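Cyclopropane mycolic acid synthase MmaA2 (Mycobacterium tuberculosis, PDB 1TPY) converts a double bond of mycolic acids to a cis cyclopropane ring, using a methylene group from S-adenosyl-L-methionine. Local coordinates at residues A[52-57]-A[79-84]; A[128-133]-A[156-161]. One frame throughout, in Å; residues are numbered along the deposited sequence.

How the contacts relate
Contact 1 joins two helices, 45-57 and 77-86, that pack near strand 67-71. It is buried, though its salt bridge lies at a partly exposed side. Contact 2 lies further from the centre of the chain and is only partly buried. It joins the start of strand 132-136 to the end of helix 147-157 and the turn after it. The two share no element, but strands 67-71 and 132-136 are neighbours in one sheet. In contact 1 the bonds that cross are between side chains: a two-bond salt bridge beside a small apolar patch. Contact 2 buries more surface and combines a backbone hydrogen bond, isoleucine and leucine packing, and a water-bridged ion pair at its outer end.

Contact 1 (A[52-57]-A[79-84]); sequences KIDLAL and MRRAIA
Helix segments 52-57 and 79-84 cross at -65°, with their axes 10.2 Å apart at closest approach, and D54 and R81 reach across to each other. R81 CG is anti to the backbone N (chi1 176°), and the chain then bends at chi2. This brings the guanidinium side-on to the D54 carboxylate. R81 NE donates to D54 OD1 at 2.9 Å, in an almost straight bond. R81 NH2 donates to D54 OD2 at 2.8 Å. Both oxygens use their syn lone pairs. The carboxylate and guanidinium planes are only 16° apart, so the two groups meet edge to edge.

Next to this pair, on the side of the sheet, the contact is apolar. I53 CG2 packs on the aliphatic part of R81, 3.7 Å from R81 CG. Further along, L57 CD2 lies over A82, 3.6 Å from A82 CB. The small alanine side chain lets the leucine methyl come close to the helix backbone, with A82 CA also 3.6 Å from L57 CD2. L57 and A82 both touch L68 of strand 67-71, so the apolar side of the contact faces the sheet. I53 and L57 also touch T78, earlier in helix 77-86. The side chain of I53 is about 6 Å from the bound S-adenosyl-L-homocysteine.

Two bonds, one to each oxygen, fix the rotation of the carboxylate and hold the guanidinium nearly coplanar with it. The opposite charges probably stabilise the ionised forms of both groups. The salt bridge thus ties the helices together at the partly exposed side, while I53, L57 and A82 close the buried side.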
loop_
_atom_site.group_PDB
_atom_site.type_symbol
_atom_site.label_atom_id
_atom_site.label_comp_id
_atom_site.label_asym_id
_atom_site.label_seq_id
_atom_site.Cartn_x
_atom_site.Cartn_y
_atom_site.Cartn_z
ATOM N N LYS A 52 1.159 0.214 12.245
ATOM C CA LYS A 52 0.678 -0.594 11.123
ATOM C C LYS A 52 1.835 -1.405 10.529
ATOM O O LYS A 52 1.666 -2.568 10.172
ATOM C CB LYS A 52 0.044 0.306 10.050
ATOM C CG LYS A 52 -0.290 -0.393 8.733
ATOM C CD LYS A 52 0.911 -0.433 7.785
ATOM C CE LYS A 52 1.395 0.978 7.430
ATOM N NZ LYS A 52 0.333 1.831 6.802
ATOM N N ILE A 53 3.008 -0.785 10.435
ATOM C CA ILE A 53 4.191 -1.448 9.898
ATOM C C ILE A 53 4.501 -2.686 10.738
ATOM O O ILE A 53 4.564 -3.803 10.221
ATOM C CB ILE A 53 5.420 -0.511 9.932
ATOM C CG1 ILE A 53 5.151 0.740 9.093
ATOM C CG2 ILE A 53 6.661 -1.249 9.450
ATOM C CD1 ILE A 53 4.789 0.452 7.668
ATOM N N ASP A 54 4.698 -2.472 12.036
ATOM C CA ASP A 54 4.995 -3.564 12.956
ATOM C C ASP A 54 3.909 -4.636 12.935
ATOM O O ASP A 54 4.196 -5.823 13.071
ATOM C CB ASP A 54 5.151 -3.030 14.385
ATOM C CG ASP A 54 6.353 -2.127 14.541
ATOM O OD1 ASP A 54 7.191 -2.080 13.614
ATOM O OD2 ASP A 54 6.463 -1.473 15.600
ATOM N N LEU A 55 2.660 -4.213 12.774
ATOM C CA LEU A 55 1.542 -5.149 12.744
ATOM C C LEU A 55 1.718 -6.114 11.576
ATOM O O LEU A 55 1.594 -7.328 11.731
ATOM C CB LEU A 55 0.222 -4.386 12.601
ATOM C CG LEU A 55 -1.058 -5.226 12.542
ATOM C CD1 LEU A 55 -1.250 -5.962 13.869
ATOM C CD2 LEU A 55 -2.249 -4.325 12.240
ATOM N N ALA A 56 2.022 -5.565 10.405
ATOM C CA ALA A 56 2.216 -6.380 9.211
ATOM C C ALA A 56 3.464 -7.254 9.322
ATOM O O ALA A 56 3.419 -8.458 9.076
ATOM C CB ALA A 56 2.328 -5.479 7.986
ATOM N N LEU A 57 4.578 -6.629 9.689
ATOM C CA LEU A 57 5.845 -7.322 9.823
ATOM C C LEU A 57 5.821 -8.442 10.876
ATOM O O LEU A 57 6.356 -9.527 10.644
ATOM C CB LEU A 57 6.941 -6.301 10.151
ATOM C CG LEU A 57 7.953 -5.913 9.060
ATOM C CD1 LEU A 57 7.286 -5.792 7.701
ATOM C CD2 LEU A 57 8.622 -4.604 9.463
ATOM N N MET A 79 10.678 -1.144 4.963
ATOM C CA MET A 79 11.936 -1.882 4.900
ATOM C C MET A 79 12.921 -1.403 5.952
ATOM O O MET A 79 13.518 -2.211 6.654
ATOM C CB MET A 79 12.575 -1.768 3.513
ATOM C CG MET A 79 11.825 -2.529 2.437
ATOM S SD MET A 79 12.671 -2.500 0.866
ATOM C CE MET A 79 12.528 -0.727 0.446
ATOM N N ARG A 80 13.094 -0.091 6.063
ATOM C CA ARG A 80 14.014 0.447 7.052
ATOM C C ARG A 80 13.621 -0.012 8.452
ATOM O O ARG A 80 14.486 -0.315 9.275
ATOM C CB ARG A 80 14.042 1.975 6.986
ATOM C CG ARG A 80 14.648 2.525 5.694
ATOM C CD ARG A 80 15.002 4.005 5.844
ATOM N NE ARG A 80 13.834 4.841 6.124
ATOM C CZ ARG A 80 12.985 5.291 5.204
ATOM N NH1 ARG A 80 13.164 4.999 3.920
ATOM N NH2 ARG A 80 11.945 6.027 5.573
ATOM N N ARG A 81 12.319 -0.069 8.720
ATOM C CA ARG A 81 11.831 -0.507 10.030
ATOM C C ARG A 81 12.071 -2.004 10.220
ATOM O O ARG A 81 12.352 -2.469 11.326
ATOM C CB ARG A 81 10.332 -0.219 10.164
ATOM C CG ARG A 81 9.696 -0.724 11.463
ATOM C CD ARG A 81 10.182 0.048 12.693
ATOM N NE ARG A 81 9.408 -0.303 13.885
ATOM C CZ ARG A 81 9.661 0.148 15.110
ATOM N NH1 ARG A 81 10.674 0.978 15.324
ATOM N NH2 ARG A 81 8.893 -0.233 16.128
ATOM N N ALA A 82 11.961 -2.759 9.134
ATOM C CA ALA A 82 12.166 -4.202 9.199
ATOM C C ALA A 82 13.620 -4.516 9.572
ATOM O O ALA A 82 13.897 -5.475 10.295
ATOM C CB ALA A 82 11.809 -4.837 7.860
ATOM N N ILE A 83 14.542 -3.700 9.072
ATOM C CA ILE A 83 15.958 -3.878 9.352
ATOM C C ILE A 83 16.262 -3.676 10.828
ATOM O O ILE A 83 16.915 -4.506 11.461
ATOM C CB ILE A 83 16.810 -2.866 8.572
ATOM C CG1 ILE A 83 16.677 -3.125 7.071
ATOM C CG2 ILE A 83 18.273 -2.952 9.031
ATOM C CD1 ILE A 83 17.452 -2.153 6.222
ATOM N N ALA A 84 15.791 -2.552 11.361
ATOM C CA ALA A 84 16.012 -2.191 12.756
ATOM C C ALA A 84 15.291 -3.092 13.753
ATOM O O ALA A 84 15.876 -3.538 14.741
ATOM C CB ALA A 84 15.592 -0.747 12.979
#

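Contact 2 (A[128-133]-A[156-161]); sequences EPVDRI and KILPPD
I157, at the end of helix 147-157, packs against V130 and I133. Its CG1 lies between the backbone N and the carbonyl carbon (chi1 69°), the crowded position, and the chain then runs out extended. CD1 ends 3.8 Å from V130 CG2 and equally near I133 CD1. I157 CB lies 3.2 Å from the carbonyl oxygen of E128. The backbone is joined here too: V130 N donates to I157 O at 2.9 Å, nearly straight.

L158 is the first residue to leave helical geometry. Its side chain crosses that of I133 obliquely, with L158 CG 3.6 Å from I133 CD1. L158 CD2 also reaches the backbone of 131-132. P159 follows, its CD 3.0 Å from V130 O and its CG near D131 O. I133 touches I71 and I157 touches L69, so both side chains also pack on strand 67-71.

R132 starts away from the other segment, but its bend at chi2 (-70°) brings the guanidinium back. NH1 donates to D131 O within the same segment, and NE donates to L60 O. These two bonds fix the guanidinium, and the carbonyl oxygen of D161 lies over one of its faces, offset toward the rim. The D161 carboxylate is turned 86° to the guanidinium plane. Its direct salt bridge to R132 is long, and one water connects them, accepting from R132 NH2 at 3.0 Å and donating to D161 OD2.

Strand 132-136 leads through helices 139-142 and 147-157 to the adjacent parallel strand 163-171. The contact joins the loop entering the first strand to the turn leaving the last helix of this right-handed beta-alpha-beta crossover, as expected of the Rossmann-like fold of S-adenosylmethionine-dependent methyltransferases.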
loop_
_atom_site.group_PDB
_atom_site.type_symbol
_atom_site.label_atom_id
_atom_site.label_comp_id
_atom_site.label_asym_id
_atom_site.label_seq_id
_atom_site.Cartn_x
_atom_site.Cartn_y
_atom_site.Cartn_z
ATOM N N GLU A 128 13.762 -13.488 -7.852
ATOM C CA GLU A 128 14.744 -13.913 -6.859
ATOM C C GLU A 128 14.113 -14.603 -5.653
ATOM O O GLU A 128 13.016 -14.260 -5.233
ATOM C CB GLU A 128 15.539 -12.713 -6.354
ATOM C CG GLU A 128 16.410 -12.027 -7.386
ATOM C CD GLU A 128 17.225 -10.914 -6.767
ATOM O OE1 GLU A 128 17.312 -10.883 -5.522
ATOM O OE2 GLU A 128 17.786 -10.086 -7.514
ATOM N N PRO A 129 14.808 -15.600 -5.086
ATOM C CA PRO A 129 14.246 -16.282 -3.922
ATOM C C PRO A 129 14.299 -15.336 -2.728
ATOM O O PRO A 129 15.280 -14.622 -2.546
ATOM C CB PRO A 129 15.179 -17.483 -3.737
ATOM C CG PRO A 129 15.713 -17.729 -5.119
ATOM C CD PRO A 129 15.974 -16.329 -5.615
ATOM N N VAL A 130 13.236 -15.310 -1.930
ATOM C CA VAL A 130 13.201 -14.460 -0.745
ATOM C C VAL A 130 12.554 -15.252 0.387
ATOM O O VAL A 130 11.873 -16.248 0.141
ATOM C CB VAL A 130 12.411 -13.161 -0.999
ATOM C CG1 VAL A 130 13.032 -12.402 -2.174
ATOM C CG2 VAL A 130 10.944 -13.485 -1.270
ATOM N N ASP A 131 12.762 -14.818 1.624
ATOM C CA ASP A 131 12.208 -15.539 2.765
ATOM C C ASP A 131 10.801 -15.142 3.162
ATOM O O ASP A 131 9.998 -15.986 3.552
ATOM C CB ASP A 131 13.152 -15.390 3.945
ATOM C CG ASP A 131 14.513 -15.974 3.650
ATOM O OD1 ASP A 131 15.526 -15.269 3.834
ATOM O OD2 ASP A 131 14.555 -17.148 3.222
ATOM N N ARG A 132 10.496 -13.858 3.066
ATOM C CA ARG A 132 9.170 -13.382 3.414
ATOM C C ARG A 132 8.815 -12.226 2.491
ATOM O O ARG A 132 9.697 -11.604 1.898
ATOM C CB ARG A 132 9.149 -12.935 4.874
ATOM C CG ARG A 132 9.367 -14.068 5.881
ATOM C CD ARG A 132 8.171 -15.019 5.925
ATOM N NE ARG A 132 8.310 -16.041 6.964
ATOM C CZ ARG A 132 9.082 -17.121 6.867
ATOM N NH1 ARG A 132 9.796 -17.344 5.768
ATOM N NH2 ARG A 132 9.154 -17.973 7.881
ATOM N N ILE A 133 7.522 -11.960 2.347
ATOM C CA ILE A 133 7.072 -10.878 1.492
ATOM C C ILE A 133 6.030 -10.018 2.185
ATOM O O ILE A 133 5.093 -10.532 2.802
ATOM C CB ILE A 133 6.432 -11.396 0.180
ATOM C CG1 ILE A 133 7.430 -12.237 -0.617
ATOM C CG2 ILE A 133 5.971 -10.218 -0.669
ATOM C CD1 ILE A 133 6.780 -13.024 -1.741
ATOM N N LYS A 156 6.081 -18.793 -5.854
ATOM C CA LYS A 156 7.283 -19.316 -6.480
ATOM C C LYS A 156 8.561 -18.885 -5.759
ATOM O O LYS A 156 9.438 -19.711 -5.500
ATOM C CB LYS A 156 7.351 -18.859 -7.943
ATOM C CG LYS A 156 8.489 -19.470 -8.751
ATOM C CD LYS A 156 8.311 -20.981 -8.872
ATOM C CE LYS A 156 9.281 -21.598 -9.873
ATOM N NZ LYS A 156 9.027 -23.064 -10.066
ATOM N N ILE A 157 8.666 -17.600 -5.421
ATOM C CA ILE A 157 9.882 -17.108 -4.778
ATOM C C ILE A 157 10.011 -17.330 -3.274
ATOM O O ILE A 157 11.099 -17.172 -2.721
ATOM C CB ILE A 157 10.116 -15.604 -5.085
ATOM C CG1 ILE A 157 9.065 -14.737 -4.390
ATOM C CG2 ILE A 157 10.060 -15.374 -6.591
ATOM C CD1 ILE A 157 9.255 -13.247 -4.638
ATOM N N LEU A 158 8.921 -17.703 -2.615
ATOM C CA LEU A 158 8.958 -17.948 -1.172
ATOM C C LEU A 158 9.423 -19.356 -0.833
ATOM O O LEU A 158 9.238 -20.284 -1.614
ATOM C CB LEU A 158 7.573 -17.749 -0.556
ATOM C CG LEU A 158 7.084 -16.328 -0.296
ATOM C CD1 LEU A 158 5.641 -16.374 0.188
ATOM C CD2 LEU A 158 7.976 -15.665 0.733
ATOM N N PRO A 159 10.043 -19.532 0.342
ATOM C CA PRO A 159 10.500 -20.872 0.719
ATOM C C PRO A 159 9.259 -21.730 0.991
ATOM O O PRO A 159 8.144 -21.211 1.039
ATOM C CB PRO A 159 11.339 -20.609 1.967
ATOM C CG PRO A 159 10.659 -19.417 2.580
ATOM C CD PRO A 159 10.387 -18.543 1.380
ATOM N N PRO A 160 9.434 -23.048 1.169
ATOM C CA PRO A 160 8.292 -23.934 1.426
ATOM C C PRO A 160 7.385 -23.554 2.599
ATOM O O PRO A 160 6.197 -23.875 2.598
ATOM C CB PRO A 160 8.953 -25.304 1.605
ATOM C CG PRO A 160 10.330 -24.968 2.087
ATOM C CD PRO A 160 10.700 -23.799 1.220
ATOM N N ASP A 161 7.941 -22.868 3.590
ATOM C CA ASP A 161 7.171 -22.446 4.760
ATOM C C ASP A 161 7.111 -20.924 4.788
ATOM O O ASP A 161 7.003 -20.316 5.851
ATOM C CB ASP A 161 7.862 -22.930 6.024
ATOM C CG ASP A 161 9.187 -22.249 6.237
ATOM O OD1 ASP A 161 9.916 -22.073 5.236
ATOM O OD2 ASP A 161 9.500 -21.889 7.392
HETATM O O HOH W 1 10.962 -20.031 9.051
#